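Local coordinates for protein 2-Cys Peroxiredoxin (Plasmodium vivax SaI-1, PDB 2I81) that probably reduces hydrogen peroxide and organic hydroperoxides through a reactive cysteine, as other typical 2-Cys peroxiredoxins of the AhpC/TSA family do, at residues S141-V146 and I164-D169; L56-P61 and H118-D123; D80-R85 and E170-I175. All blocks are in the same frame, centred on the assembly; numbering follows the deposited sequence.

Contact 1: residues S141-V146 and I164-D169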
ATOM      1  N   SER A 141       5.752  29.649 -16.741  1.00 22.25           N
ATOM      2  CA  SER A 141       6.785  29.775 -15.718  1.00 24.19           C
ATOM      3  C   SER A 141       6.807  31.181 -15.121  1.00 24.21           C
ATOM      4  O   SER A 141       6.549  32.161 -15.820  1.00 24.52           O
ATOM      5  CB  SER A 141       8.161  29.417 -16.287  1.00 25.47           C
ATOM      6  OG  SER A 141       8.576  30.351 -17.267  1.00 31.53           O
ATOM      7  N   LEU A 142       7.112  31.271 -13.828  1.00 24.84           N
ATOM      8  CA  LEU A 142       7.259  32.561 -13.149  1.00 25.75           C
ATOM      9  C   LEU A 142       8.553  33.245 -13.587  1.00 24.58           C
ATOM     10  O   LEU A 142       9.429  32.604 -14.173  1.00 26.80           O
ATOM     11  CB  LEU A 142       7.251  32.372 -11.628  1.00 26.29           C
ATOM     12  CG  LEU A 142       5.935  31.994 -10.940  1.00 30.31           C
ATOM     13  CD1 LEU A 142       6.205  31.295  -9.618  1.00 27.29           C
ATOM     14  CD2 LEU A 142       5.047  33.213 -10.726  1.00 27.22           C
ATOM     15  N   ARG A 143       8.674  34.541 -13.307  1.00 24.16           N
ATOM     16  CA  ARG A 143       9.893  35.282 -13.643  1.00 24.32           C
ATOM     17  C   ARG A 143      11.023  34.895 -12.708  1.00 23.82           C
ATOM     18  O   ARG A 143      11.103  35.389 -11.580  1.00 24.88           O
ATOM     19  CB  ARG A 143       9.653  36.787 -13.579  1.00 25.15           C
ATOM     20  CG  ARG A 143       8.736  37.268 -14.654  1.00 27.19           C
ATOM     21  CD  ARG A 143       8.446  38.743 -14.538  1.00 27.56           C
ATOM     22  NE  ARG A 143       7.155  39.025 -15.153  1.00 28.54           N
ATOM     23  CZ  ARG A 143       6.919  38.998 -16.462  1.00 24.80           C
ATOM     24  NH1 ARG A 143       7.890  38.720 -17.325  1.00 23.66           N
ATOM     25  NH2 ARG A 143       5.702  39.260 -16.916  1.00 25.09           N
ATOM     26  N   ALA A 144      11.896  34.008 -13.175  1.00 25.28           N
ATOM     27  CA  ALA A 144      12.924  33.449 -12.308  1.00 24.42           C
ATOM     28  C   ALA A 144      14.344  33.608 -12.831  1.00 23.72           C
ATOM     29  O   ALA A 144      14.602  33.430 -14.020  1.00 23.73           O
ATOM     30  CB  ALA A 144      12.628  31.986 -12.014  1.00 23.01           C
ATOM     31  N   PHE A 145      15.255  33.947 -11.923  1.00 23.52           N
ATOM     32  CA  PHE A 145      16.683  33.889 -12.195  1.00 24.40           C
ATOM     33  C   PHE A 145      17.275  32.668 -11.518  1.00 25.79           C
ATOM     34  O   PHE A 145      17.053  32.439 -10.328  1.00 27.13           O
ATOM     35  CB  PHE A 145      17.400  35.141 -11.683  1.00 23.62           C
ATOM     36  CG  PHE A 145      17.342  36.312 -12.621  1.00 26.75           C
ATOM     37  CD1 PHE A 145      17.387  37.610 -12.123  1.00 24.63           C
ATOM     38  CD2 PHE A 145      17.237  36.127 -13.997  1.00 28.73           C
ATOM     39  CE1 PHE A 145      17.340  38.705 -12.980  1.00 24.78           C
ATOM     40  CE2 PHE A 145      17.186  37.217 -14.861  1.00 25.49           C
ATOM     41  CZ  PHE A 145      17.239  38.507 -14.352  1.00 22.65           C
ATOM     42  N   VAL A 146      18.015  31.877 -12.286  1.00 24.58           N
ATOM     43  CA  VAL A 146      18.774  30.768 -11.729  1.00 25.08           C
ATOM     44  C   VAL A 146      20.219  30.916 -12.180  1.00 25.23           C
ATOM     45  O   VAL A 146      20.515  30.845 -13.376  1.00 24.65           O
ATOM     46  CB  VAL A 146      18.216  29.388 -12.164  1.00 24.96           C
ATOM     47  CG1 VAL A 146      19.046  28.259 -11.560  1.00 26.15           C
ATOM     48  CG2 VAL A 146      16.752  29.237 -11.763  1.00 25.19           C
ATOM     49  N   ILE A 164       5.897  41.741 -11.875  1.00 32.15           N
ATOM     50  CA  ILE A 164       7.087  42.444 -11.376  1.00 31.66           C
ATOM     51  C   ILE A 164       8.352  42.137 -12.184  1.00 32.07           C
ATOM     52  O   ILE A 164       8.874  41.019 -12.131  1.00 30.02           O
ATOM     53  CB  ILE A 164       7.334  42.146  -9.864  1.00 31.84           C
ATOM     54  CG1 ILE A 164       6.026  42.215  -9.054  1.00 31.32           C
ATOM     55  CG2 ILE A 164       8.420  43.060  -9.287  1.00 30.07           C
ATOM     56  CD1 ILE A 164       5.253  43.538  -9.155  1.00 30.43           C
ATOM     57  N   GLY A 165       8.837  43.130 -12.926  1.00 32.59           N
ATOM     58  CA  GLY A 165      10.062  42.984 -13.715  1.00 32.03           C
ATOM     59  C   GLY A 165      11.301  42.980 -12.840  1.00 33.33           C
ATOM     60  O   GLY A 165      11.289  43.549 -11.744  1.00 32.81           O
ATOM     61  N   ARG A 166      12.372  42.343 -13.308  1.00 34.52           N
ATOM     62  CA  ARG A 166      13.597  42.284 -12.503  1.00 35.32           C
ATOM     63  C   ARG A 166      14.726  43.215 -12.954  1.00 34.61           C
ATOM     64  O   ARG A 166      14.651  43.858 -14.005  1.00 35.34           O
ATOM     65  CB  ARG A 166      14.111  40.847 -12.305  1.00 35.43           C
ATOM     66  CG  ARG A 166      14.036  39.930 -13.511  1.00 39.15           C
ATOM     67  CD  ARG A 166      12.949  38.892 -13.309  1.00 38.17           C
ATOM     68  NE  ARG A 166      13.385  37.562 -13.730  1.00 37.90           N
ATOM     69  CZ  ARG A 166      13.107  37.007 -14.906  1.00 36.62           C
ATOM     70  NH1 ARG A 166      13.557  35.791 -15.181  1.00 32.29           N
ATOM     71  NH2 ARG A 166      12.379  37.654 -15.807  1.00 31.90           N
ATOM     72  N   SER A 167      15.766  43.269 -12.125  1.00 34.00           N
ATOM     73  CA  SER A 167      16.894  44.171 -12.314  1.00 35.01           C
ATOM     74  C   SER A 167      18.125  43.439 -12.834  1.00 34.98           C
ATOM     75  O   SER A 167      18.534  42.416 -12.277  1.00 35.61           O
ATOM     76  CB  SER A 167      17.223  44.880 -10.997  1.00 34.82           C
ATOM     77  OG  SER A 167      18.327  45.756 -11.143  1.00 41.59           O
ATOM     78  N   VAL A 168      18.713  43.974 -13.902  1.00 34.35           N
ATOM     79  CA  VAL A 168      19.944  43.418 -14.463  1.00 35.24           C
ATOM     80  C   VAL A 168      21.192  43.828 -13.665  1.00 35.48           C
ATOM     81  O   VAL A 168      22.136  43.043 -13.552  1.00 34.47           O
ATOM     82  CB  VAL A 168      20.089  43.689 -16.004  1.00 34.55           C
ATOM     83  CG1 VAL A 168      19.894  45.183 -16.324  1.00 38.77           C
ATOM     84  CG2 VAL A 168      21.461  43.194 -16.529  1.00 35.20           C
ATOM     85  N   ASP A 169      21.193  45.038 -13.104  1.00 36.38           N
ATOM     86  CA  ASP A 169      22.299  45.480 -12.243  1.00 38.12           C
ATOM     87  C   ASP A 169      22.458  44.541 -11.050  1.00 37.14           C
ATOM     88  O   ASP A 169      23.579  44.297 -10.586  1.00 38.49           O
ATOM     89  CB  ASP A 169      22.086  46.915 -11.747  1.00 39.37           C
ATOM     90  CG  ASP A 169      22.033  47.926 -12.880  1.00 44.51           C
ATOM     91  OD1 ASP A 169      23.018  48.030 -13.643  1.00 49.34           O
ATOM     92  OD2 ASP A 169      21.008  48.630 -12.997  1.00 50.70           O
TER

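Contact 2: residues L56-P61 and H118-D123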
ATOM      1  N   LEU A  56      23.219  31.616 -16.609  1.00 26.66           N
ATOM      2  CA  LEU A  56      22.098  32.375 -16.079  1.00 24.48           C
ATOM      3  C   LEU A  56      20.841  31.965 -16.839  1.00 23.08           C
ATOM      4  O   LEU A  56      20.563  32.469 -17.932  1.00 23.72           O
ATOM      5  CB  LEU A  56      22.348  33.885 -16.175  1.00 24.87           C
ATOM      6  CG  LEU A  56      21.543  34.799 -15.239  1.00 30.83           C
ATOM      7  CD1 LEU A  56      22.301  36.089 -14.971  1.00 40.18           C
ATOM      8  CD2 LEU A  56      20.150  35.101 -15.781  1.00 32.91           C
ATOM      9  N   LEU A  57      20.103  31.024 -16.258  1.00 21.05           N
ATOM     10  CA  LEU A  57      18.832  30.593 -16.810  1.00 21.34           C
ATOM     11  C   LEU A  57      17.760  31.537 -16.288  1.00 21.26           C
ATOM     12  O   LEU A  57      17.549  31.631 -15.075  1.00 21.78           O
ATOM     13  CB  LEU A  57      18.526  29.154 -16.384  1.00 22.61           C
ATOM     14  CG  LEU A  57      17.816  28.194 -17.346  1.00 23.08           C
ATOM     15  CD1 LEU A  57      17.403  26.917 -16.617  1.00 27.40           C
ATOM     16  CD2 LEU A  57      16.618  28.823 -18.055  1.00 29.69           C
ATOM     17  N   TYR A  58      17.092  32.247 -17.195  1.00 19.64           N
ATOM     18  CA  TYR A  58      15.981  33.103 -16.794  1.00 19.14           C
ATOM     19  C   TYR A  58      14.665  32.691 -17.444  1.00 19.76           C
ATOM     20  O   TYR A  58      14.597  32.470 -18.654  1.00 20.08           O
ATOM     21  CB  TYR A  58      16.295  34.596 -17.002  1.00 18.96           C
ATOM     22  CG  TYR A  58      16.189  35.124 -18.418  1.00 18.03           C
ATOM     23  CD1 TYR A  58      17.299  35.137 -19.261  1.00 19.68           C
ATOM     24  CD2 TYR A  58      14.988  35.647 -18.901  1.00 23.29           C
ATOM     25  CE1 TYR A  58      17.208  35.636 -20.558  1.00 21.87           C
ATOM     26  CE2 TYR A  58      14.886  36.143 -20.197  1.00 20.82           C
ATOM     27  CZ  TYR A  58      16.000  36.136 -21.018  1.00 23.47           C
ATOM     28  OH  TYR A  58      15.909  36.627 -22.299  1.00 20.47           O
ATOM     29  N   PHE A  59      13.634  32.569 -16.615  1.00 19.78           N
ATOM     30  CA  PHE A  59      12.307  32.188 -17.076  1.00 19.40           C
ATOM     31  C   PHE A  59      11.424  33.423 -17.208  1.00 20.00           C
ATOM     32  O   PHE A  59      11.552  34.375 -16.436  1.00 18.16           O
ATOM     33  CB  PHE A  59      11.656  31.198 -16.102  1.00 18.64           C
ATOM     34  CG  PHE A  59      12.395  29.894 -15.958  1.00 17.41           C
ATOM     35  CD1 PHE A  59      13.389  29.744 -14.994  1.00 14.84           C
ATOM     36  CD2 PHE A  59      12.077  28.804 -16.766  1.00 14.11           C
ATOM     37  CE1 PHE A  59      14.070  28.536 -14.848  1.00 11.73           C
ATOM     38  CE2 PHE A  59      12.751  27.591 -16.627  1.00 18.43           C
ATOM     39  CZ  PHE A  59      13.750  27.457 -15.667  1.00 11.65           C
ATOM     40  N   TYR A  60      10.536  33.400 -18.195  1.00 21.03           N
ATOM     41  CA  TYR A  60       9.491  34.409 -18.330  1.00 21.64           C
ATOM     42  C   TYR A  60       8.221  33.701 -18.793  1.00 22.14           C
ATOM     43  O   TYR A  60       8.306  32.714 -19.527  1.00 23.36           O
ATOM     44  CB  TYR A  60       9.913  35.522 -19.300  1.00 21.19           C
ATOM     45  CG  TYR A  60      10.202  35.063 -20.711  1.00 20.26           C
ATOM     46  CD1 TYR A  60      11.451  34.547 -21.057  1.00 16.39           C
ATOM     47  CD2 TYR A  60       9.231  35.160 -21.706  1.00 18.34           C
ATOM     48  CE1 TYR A  60      11.721  34.128 -22.354  1.00 17.19           C
ATOM     49  CE2 TYR A  60       9.491  34.748 -23.003  1.00 16.50           C
ATOM     50  CZ  TYR A  60      10.736  34.231 -23.322  1.00 20.35           C
ATOM     51  OH  TYR A  60      10.996  33.820 -24.608  1.00 25.08           O
ATOM     52  N   PRO A  61       7.062  34.181 -18.437  1.00 21.81           N
ATOM     53  CA  PRO A  61       5.847  33.482 -18.791  1.00 20.09           C
ATOM     54  C   PRO A  61       5.565  33.253 -20.270  1.00 20.52           C
ATOM     55  O   PRO A  61       5.311  32.163 -20.646  1.00 19.30           O
ATOM     56  CB  PRO A  61       4.783  34.315 -18.122  1.00 19.29           C
ATOM     57  CG  PRO A  61       5.379  35.505 -17.803  1.00 20.16           C
ATOM     58  CD  PRO A  61       6.764  35.292 -17.553  1.00 21.54           C
ATOM     59  N   HIS A 118      21.249  36.623 -27.699  1.00 28.53           N
ATOM     60  CA  HIS A 118      21.383  35.431 -26.857  1.00 25.44           C
ATOM     61  C   HIS A 118      20.328  34.361 -27.148  1.00 23.72           C
ATOM     62  O   HIS A 118      19.312  34.628 -27.794  1.00 20.80           O
ATOM     63  CB  HIS A 118      21.420  35.795 -25.365  1.00 25.12           C
ATOM     64  CG  HIS A 118      20.112  36.276 -24.821  1.00 24.07           C
ATOM     65  ND1 HIS A 118      19.756  37.606 -24.812  1.00 25.80           N
ATOM     66  CD2 HIS A 118      19.078  35.604 -24.260  1.00 24.66           C
ATOM     67  CE1 HIS A 118      18.558  37.735 -24.270  1.00 25.86           C
ATOM     68  NE2 HIS A 118      18.125  36.535 -23.928  1.00 20.31           N
ATOM     69  N   THR A 119      20.591  33.155 -26.652  1.00 22.96           N
ATOM     70  CA  THR A 119      19.790  31.971 -26.948  1.00 23.04           C
ATOM     71  C   THR A 119      18.467  31.951 -26.175  1.00 24.13           C
ATOM     72  O   THR A 119      18.424  32.289 -24.989  1.00 24.70           O
ATOM     73  CB  THR A 119      20.603  30.685 -26.654  1.00 22.90           C
ATOM     74  OG1 THR A 119      21.867  30.749 -27.327  1.00 23.35           O
ATOM     75  CG2 THR A 119      19.860  29.438 -27.106  1.00 22.24           C
ATOM     76  N   LEU A 120      17.395  31.559 -26.863  1.00 22.82           N
ATOM     77  CA  LEU A 120      16.086  31.382 -26.236  1.00 23.91           C
ATOM     78  C   LEU A 120      15.646  29.923 -26.272  1.00 23.30           C
ATOM     79  O   LEU A 120      15.546  29.318 -27.342  1.00 24.29           O
ATOM     80  CB  LEU A 120      15.032  32.277 -26.898  1.00 22.08           C
ATOM     81  CG  LEU A 120      15.178  33.797 -26.757  1.00 23.77           C
ATOM     82  CD1 LEU A 120      14.114  34.496 -27.587  1.00 22.93           C
ATOM     83  CD2 LEU A 120      15.105  34.252 -25.300  1.00 22.03           C
ATOM     84  N   LEU A 121      15.385  29.372 -25.090  1.00 22.50           N
ATOM     85  CA  LEU A 121      14.990  27.975 -24.943  1.00 22.47           C
ATOM     86  C   LEU A 121      13.479  27.812 -25.036  1.00 21.48           C
ATOM     87  O   LEU A 121      12.721  28.709 -24.656  1.00 23.33           O
ATOM     88  CB  LEU A 121      15.487  27.405 -23.608  1.00 21.75           C
ATOM     89  CG  LEU A 121      16.976  27.490 -23.247  1.00 23.99           C
ATOM     90  CD1 LEU A 121      17.208  26.934 -21.846  1.00 23.24           C
ATOM     91  CD2 LEU A 121      17.848  26.757 -24.261  1.00 23.08           C
ATOM     92  N   SER A 122      13.056  26.660 -25.543  1.00 21.82           N
ATOM     93  CA  SER A 122      11.645  26.314 -25.619  1.00 22.43           C
ATOM     94  C   SER A 122      11.343  25.202 -24.621  1.00 22.56           C
ATOM     95  O   SER A 122      11.804  24.069 -24.786  1.00 23.45           O
ATOM     96  CB  SER A 122      11.280  25.878 -27.042  1.00 22.46           C
ATOM     97  OG  SER A 122       9.954  25.382 -27.105  1.00 23.11           O
ATOM     98  N   ASP A 123      10.583  25.532 -23.581  1.00 23.19           N
ATOM     99  CA  ASP A 123      10.158  24.542 -22.596  1.00 23.33           C
ATOM    100  C   ASP A 123       8.771  24.024 -22.971  1.00 22.58           C
ATOM    101  O   ASP A 123       7.808  24.149 -22.206  1.00 20.80           O
ATOM    102  CB  ASP A 123      10.172  25.143 -21.186  1.00 22.63           C
ATOM    103  CG  ASP A 123       9.988  24.098 -20.096  1.00 25.16           C
ATOM    104  OD1 ASP A 123       9.609  24.483 -18.970  1.00 23.98           O
ATOM    105  OD2 ASP A 123      10.216  22.896 -20.357  1.00 33.05           O
TER

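Contact 3: residues D80-R85 and E170-I175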
ATOM      1  N   ASP A  80      27.360  42.000 -23.219  1.00 35.77           N
ATOM      2  CA  ASP A  80      28.817  42.091 -23.108  1.00 34.70           C
ATOM      3  C   ASP A  80      29.296  42.055 -21.656  1.00 33.11           C
ATOM      4  O   ASP A  80      30.391  41.550 -21.375  1.00 32.49           O
ATOM      5  CB  ASP A  80      29.342  43.332 -23.835  1.00 34.96           C
ATOM      6  CG  ASP A  80      29.221  43.217 -25.347  1.00 40.59           C
ATOM      7  OD1 ASP A  80      29.422  42.108 -25.890  1.00 41.75           O
ATOM      8  OD2 ASP A  80      28.927  44.243 -25.997  1.00 46.73           O
ATOM      9  N   ALA A  81      28.479  42.589 -20.745  1.00 31.42           N
ATOM     10  CA  ALA A  81      28.759  42.496 -19.314  1.00 31.22           C
ATOM     11  C   ALA A  81      28.724  41.038 -18.849  1.00 31.47           C
ATOM     12  O   ALA A  81      29.455  40.659 -17.933  1.00 29.68           O
ATOM     13  CB  ALA A  81      27.778  43.342 -18.516  1.00 30.94           C
ATOM     14  N   PHE A  82      27.881  40.228 -19.492  1.00 31.10           N
ATOM     15  CA  PHE A  82      27.806  38.793 -19.203  1.00 31.27           C
ATOM     16  C   PHE A  82      28.956  38.003 -19.823  1.00 32.82           C
ATOM     17  O   PHE A  82      29.430  37.033 -19.227  1.00 34.17           O
ATOM     18  CB  PHE A  82      26.474  38.201 -19.671  1.00 30.92           C
ATOM     19  CG  PHE A  82      25.278  38.715 -18.924  1.00 29.41           C
ATOM     20  CD1 PHE A  82      24.362  39.542 -19.559  1.00 30.57           C
ATOM     21  CD2 PHE A  82      25.059  38.367 -17.593  1.00 34.53           C
ATOM     22  CE1 PHE A  82      23.248  40.023 -18.883  1.00 31.01           C
ATOM     23  CE2 PHE A  82      23.948  38.842 -16.909  1.00 32.11           C
ATOM     24  CZ  PHE A  82      23.040  39.672 -17.557  1.00 31.25           C
ATOM     25  N   HIS A  83      29.388  38.403 -21.021  1.00 34.09           N
ATOM     26  CA  HIS A  83      30.527  37.759 -21.684  1.00 34.88           C
ATOM     27  C   HIS A  83      31.813  37.956 -20.893  1.00 35.18           C
ATOM     28  O   HIS A  83      32.628  37.036 -20.782  1.00 35.14           O
ATOM     29  CB  HIS A  83      30.717  38.275 -23.114  1.00 34.26           C
ATOM     30  CG  HIS A  83      29.658  37.825 -24.072  1.00 38.34           C
ATOM     31  ND1 HIS A  83      29.000  36.620 -23.947  1.00 42.47           N
ATOM     32  CD2 HIS A  83      29.162  38.412 -25.186  1.00 42.01           C
ATOM     33  CE1 HIS A  83      28.132  36.492 -24.935  1.00 42.93           C
ATOM     34  NE2 HIS A  83      28.211  37.564 -25.701  1.00 44.28           N
ATOM     35  N   GLU A  84      31.984  39.162 -20.352  1.00 35.88           N
ATOM     36  CA  GLU A  84      33.118  39.490 -19.490  1.00 38.66           C
ATOM     37  C   GLU A  84      33.208  38.559 -18.288  1.00 38.57           C
ATOM     38  O   GLU A  84      34.303  38.179 -17.867  1.00 38.32           O
ATOM     39  CB  GLU A  84      33.010  40.929 -18.985  1.00 39.54           C
ATOM     40  CG  GLU A  84      33.460  41.982 -19.975  1.00 48.27           C
ATOM     41  CD  GLU A  84      33.982  43.227 -19.283  1.00 56.82           C
ATOM     42  OE1 GLU A  84      35.172  43.554 -19.479  1.00 61.10           O
ATOM     43  OE2 GLU A  84      33.212  43.874 -18.538  1.00 57.11           O
ATOM     44  N   ARG A  85      32.048  38.200 -17.745  1.00 37.90           N
ATOM     45  CA  ARG A  85      31.973  37.400 -16.530  1.00 36.20           C
ATOM     46  C   ARG A  85      31.907  35.901 -16.823  1.00 34.37           C
ATOM     47  O   ARG A  85      31.677  35.094 -15.918  1.00 35.23           O
ATOM     48  CB  ARG A  85      30.786  37.859 -15.673  1.00 35.25           C
ATOM     49  CG  ARG A  85      31.120  39.025 -14.745  1.00 39.12           C
ATOM     50  CD  ARG A  85      29.918  39.930 -14.501  1.00 38.56           C
ATOM     51  NE  ARG A  85      29.905  41.084 -15.400  1.00 45.90           N
ATOM     52  CZ  ARG A  85      30.209  42.331 -15.044  1.00 43.27           C
ATOM     53  NH1 ARG A  85      30.550  42.613 -13.791  1.00 41.66           N
ATOM     54  NH2 ARG A  85      30.165  43.304 -15.944  1.00 48.74           N
ATOM     55  N   GLU A 170      21.330  44.011 -10.573  1.00 36.14           N
ATOM     56  CA  GLU A 170      21.325  43.110  -9.425  1.00 35.29           C
ATOM     57  C   GLU A 170      21.896  41.715  -9.689  1.00 33.99           C
ATOM     58  O   GLU A 170      22.706  41.246  -8.890  1.00 35.32           O
ATOM     59  CB  GLU A 170      19.947  43.039  -8.757  1.00 36.44           C
ATOM     60  CG  GLU A 170      19.913  42.187  -7.478  1.00 37.86           C
ATOM     61  CD  GLU A 170      20.889  42.647  -6.393  1.00 43.25           C
ATOM     62  OE1 GLU A 170      21.351  41.774  -5.620  1.00 42.32           O
ATOM     63  OE2 GLU A 170      21.195  43.864  -6.304  1.00 44.75           O
ATOM     64  N   ILE A 171      21.528  41.039 -10.765  1.00 32.07           N
ATOM     65  CA  ILE A 171      22.158  39.746 -11.025  1.00 29.28           C
ATOM     66  C   ILE A 171      23.596  39.858 -11.352  1.00 28.83           C
ATOM     67  O   ILE A 171      24.341  38.964 -11.110  1.00 29.90           O
ATOM     68  CB  ILE A 171      21.551  38.824 -12.131  1.00 28.81           C
ATOM     69  CG1 ILE A 171      20.647  39.519 -13.079  1.00 26.33           C
ATOM     70  CG2 ILE A 171      21.209  37.442 -11.644  1.00 25.77           C
ATOM     71  CD1 ILE A 171      21.263  39.808 -14.293  1.00 32.99           C
ATOM     72  N   LEU A 172      23.964  40.943 -11.970  1.00 20.00           N
ATOM     73  CA  LEU A 172      25.335  41.199 -12.229  1.00 20.00           C
ATOM     74  C   LEU A 172      26.150  41.373 -10.972  1.00 20.00           C
ATOM     75  O   LEU A 172      27.201  40.831 -10.865  1.00 27.32           O
ATOM     76  CB  LEU A 172      25.464  42.388 -13.142  1.00 20.00           C
ATOM     77  CG  LEU A 172      25.779  42.325 -14.622  1.00 20.00           C
ATOM     78  CD1 LEU A 172      26.003  41.045 -15.253  1.00 20.00           C
ATOM     79  CD2 LEU A 172      24.847  43.125 -15.364  1.00 20.00           C
ATOM     80  N   ARG A 173      25.624  42.112 -10.016  1.00 28.08           N
ATOM     81  CA  ARG A 173      26.230  42.257  -8.690  1.00 28.37           C
ATOM     82  C   ARG A 173      26.338  40.897  -8.000  1.00 29.17           C
ATOM     83  O   ARG A 173      27.352  40.594  -7.365  1.00 28.44           O
ATOM     84  CB  ARG A 173      25.419  43.227  -7.824  1.00 28.62           C
ATOM     85  CG  ARG A 173      26.094  43.598  -6.506  1.00 28.54           C
ATOM     86  CD  ARG A 173      25.126  44.243  -5.517  1.00 30.85           C
ATOM     87  NE  ARG A 173      24.155  43.292  -4.973  1.00 38.06           N
ATOM     88  CZ  ARG A 173      24.365  42.504  -3.918  1.00 38.56           C
ATOM     89  NH1 ARG A 173      25.524  42.533  -3.269  1.00 37.94           N
ATOM     90  NH2 ARG A 173      23.408  41.680  -3.513  1.00 38.89           N
ATOM     91  N   ILE A 174      25.283  40.091  -8.133  1.00 28.33           N
ATOM     92  CA  ILE A 174      25.246  38.725  -7.603  1.00 28.99           C
ATOM     93  C   ILE A 174      26.352  37.869  -8.227  1.00 27.90           C
ATOM     94  O   ILE A 174      27.084  37.178  -7.514  1.00 28.29           O
ATOM     95  CB  ILE A 174      23.846  38.064  -7.821  1.00 29.34           C
ATOM     96  CG1 ILE A 174      22.762  38.756  -6.977  1.00 30.95           C
ATOM     97  CG2 ILE A 174      23.883  36.561  -7.542  1.00 26.82           C
ATOM     98  CD1 ILE A 174      22.968  38.705  -5.458  1.00 30.47           C
ATOM     99  N   ILE A 175      26.465  37.934  -9.556  1.00 26.95           N
ATOM    100  CA  ILE A 175      27.517  37.237 -10.303  1.00 25.42           C
ATOM    101  C   ILE A 175      28.899  37.681  -9.823  1.00 25.88           C
ATOM    102  O   ILE A 175      29.781  36.849  -9.598  1.00 27.45           O
ATOM    103  CB  ILE A 175      27.390  37.461 -11.840  1.00 25.08           C
ATOM    104  CG1 ILE A 175      26.092  36.843 -12.374  1.00 23.66           C
ATOM    105  CG2 ILE A 175      28.586  36.860 -12.584  1.00 19.80           C
ATOM    106  CD1 ILE A 175      25.649  37.388 -13.725  1.00 19.87           C
TER

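Contact 1: residues S141-V146 and I164-D169
The two arginines of the peroxiredoxin active-site region, R143 and R166, meet here. R143 lies on strand 140-148, and R166 comes from the loop that leads into helix 168-184. R166 contributes the largest share of the contact. Its chain bends at chi2 (-108°) and again at chi3, which slides the flat guanidinium between the F145 ring and the backbone of the strand. One face of the group lies over the ring face in a cation-pi interaction, with R166 CZ 4.4 Å from the centroid of the F145 ring. The guanidinium and ring planes are 31° apart, so the group sits tilted over the ring. The aliphatic part joins in, with R166 CG 3.6 Å from F145 CE1. The opposite guanidinium face is covered by the peptide and CB of R143, and R143 CB is 3.6 Å from R166 NH2. At the edge, in the guanidinium plane, R166 NH1 gives a weak hydrogen bond to A144 O at 2.8 Å, bent to 140° at the hydrogen. Both faces and one edge are therefore occupied, which should limit rotation of the group. R143 approaches the loop by its extended chain. Its CD passes 3.3 Å from I164 O, and its NH2 donates to L162 O. Both arginines also form salt bridges to E71, R143 through NH1 and R166 through NH2. Both use the same oxygen, OE2, a shared negative partner that probably offsets the closeness of the two like charges. S167 follows as the N-cap residue of the helix. R143 also touches C68, which by its place in the PxxxTxxC motif is probably the peroxidatic cysteine. Paired arginines sharing a glutamate beside that cysteine are characteristic of the peroxiredoxin active site on its thioredoxin-like fold.

Contact 2: residues L56-P61 and H118-D123
Segments 56-61 and 118-123 run at 74° to each other, and their closest CA atoms, of Y58 and L120, are 9.6 Å apart. That is too far for backbone pairing, so side chains make the contact. The main link joins Y58 and H118, which reach out from opposite directions. Y58 OH and H118 NE2 are 2.8 Å apart and share a hydrogen bond. Each polar atom lies at the edge of the other's ring, near its plane. The rings themselves meet obliquely, with planes at 60°. Both residues hold CG between the backbone N and the carbonyl carbon (chi1 78° in Y58), and this brings the two ring ends together. H118 ND1 is hydrogen-bonded to D76, so the imidazole is held at both nitrogens. L120 CD2 lies 3.9 Å from Y58 OH and 4.2 Å from Y60 OH. The Y60 hydroxyl has its own hydrogen bond to D63. L57 and L121 form a separate apolar touch, with L57 CD2 4.3 Å from L121 CD1, and F30 packs against both. In the sheet, strand 87-93 runs between strands 54-59 and 119-122 and pairs in parallel with each. Y58 and Y60 also pack on helix 67-77, while L89 of the middle strand touches both Y58 and H118.

Contact 3: residues D80-R85 and E170-I175
R85 reaches over I175 and L172 from the end of helix 79-84, and nearly every atom of its chain has a partner. Its CB is 3.9 Å from I175 CG2. The chain bends at chi2 and chi3, which keeps CG and CD against the same methyl and brings NE to 3.9 Å from L172 CD1, a methyl that sits over one face of the guanidinium. NE also turns back to its own helix and donates to A81 O at 2.6 Å, almost straight at 172°. At the tip, NH1 makes a salt bridge to D176, one residue beyond segment 170-175. Deeper in, I171 CD1 and I175 CD1 meet the F82 ring at its edge, near its plane, with I171 CD1 3.7 Å from F82 CZ. L172 CD1 comes in obliquely, 3.4 Å from F82 CE2. The axes of the two short helical segments run almost parallel, 8° apart, at 11.2 Å. Between the segments the contact is apolar, so it should rest on the fit of methyls and ring. R85, partly exposed, adds a polar grip through A81 O and D176.

In the fold
Contacts 1 and 2 are buried, while contact 3 is partly open to solvent. Contacts 1 and 2 share the sheet, where strands 140-148 and 54-59 are neighbours: V146 N meets L57 O and F59 N meets A144 O. Contacts 1 and 3 both use helix 168-184, and F145 packs on I171 where they meet. L56 joins contact 2 to contact 3 by touching F82, I171 and I175. The chemistry follows position. Contact 1 concentrates charge beside C68, contact 2 combines one buried polar bond with leucine packing, and contact 3 is mostly apolar, with one arginine at its partly exposed side. Contacts 1 and 3 also touch the second subunit, whereas contact 2 stays within one chain.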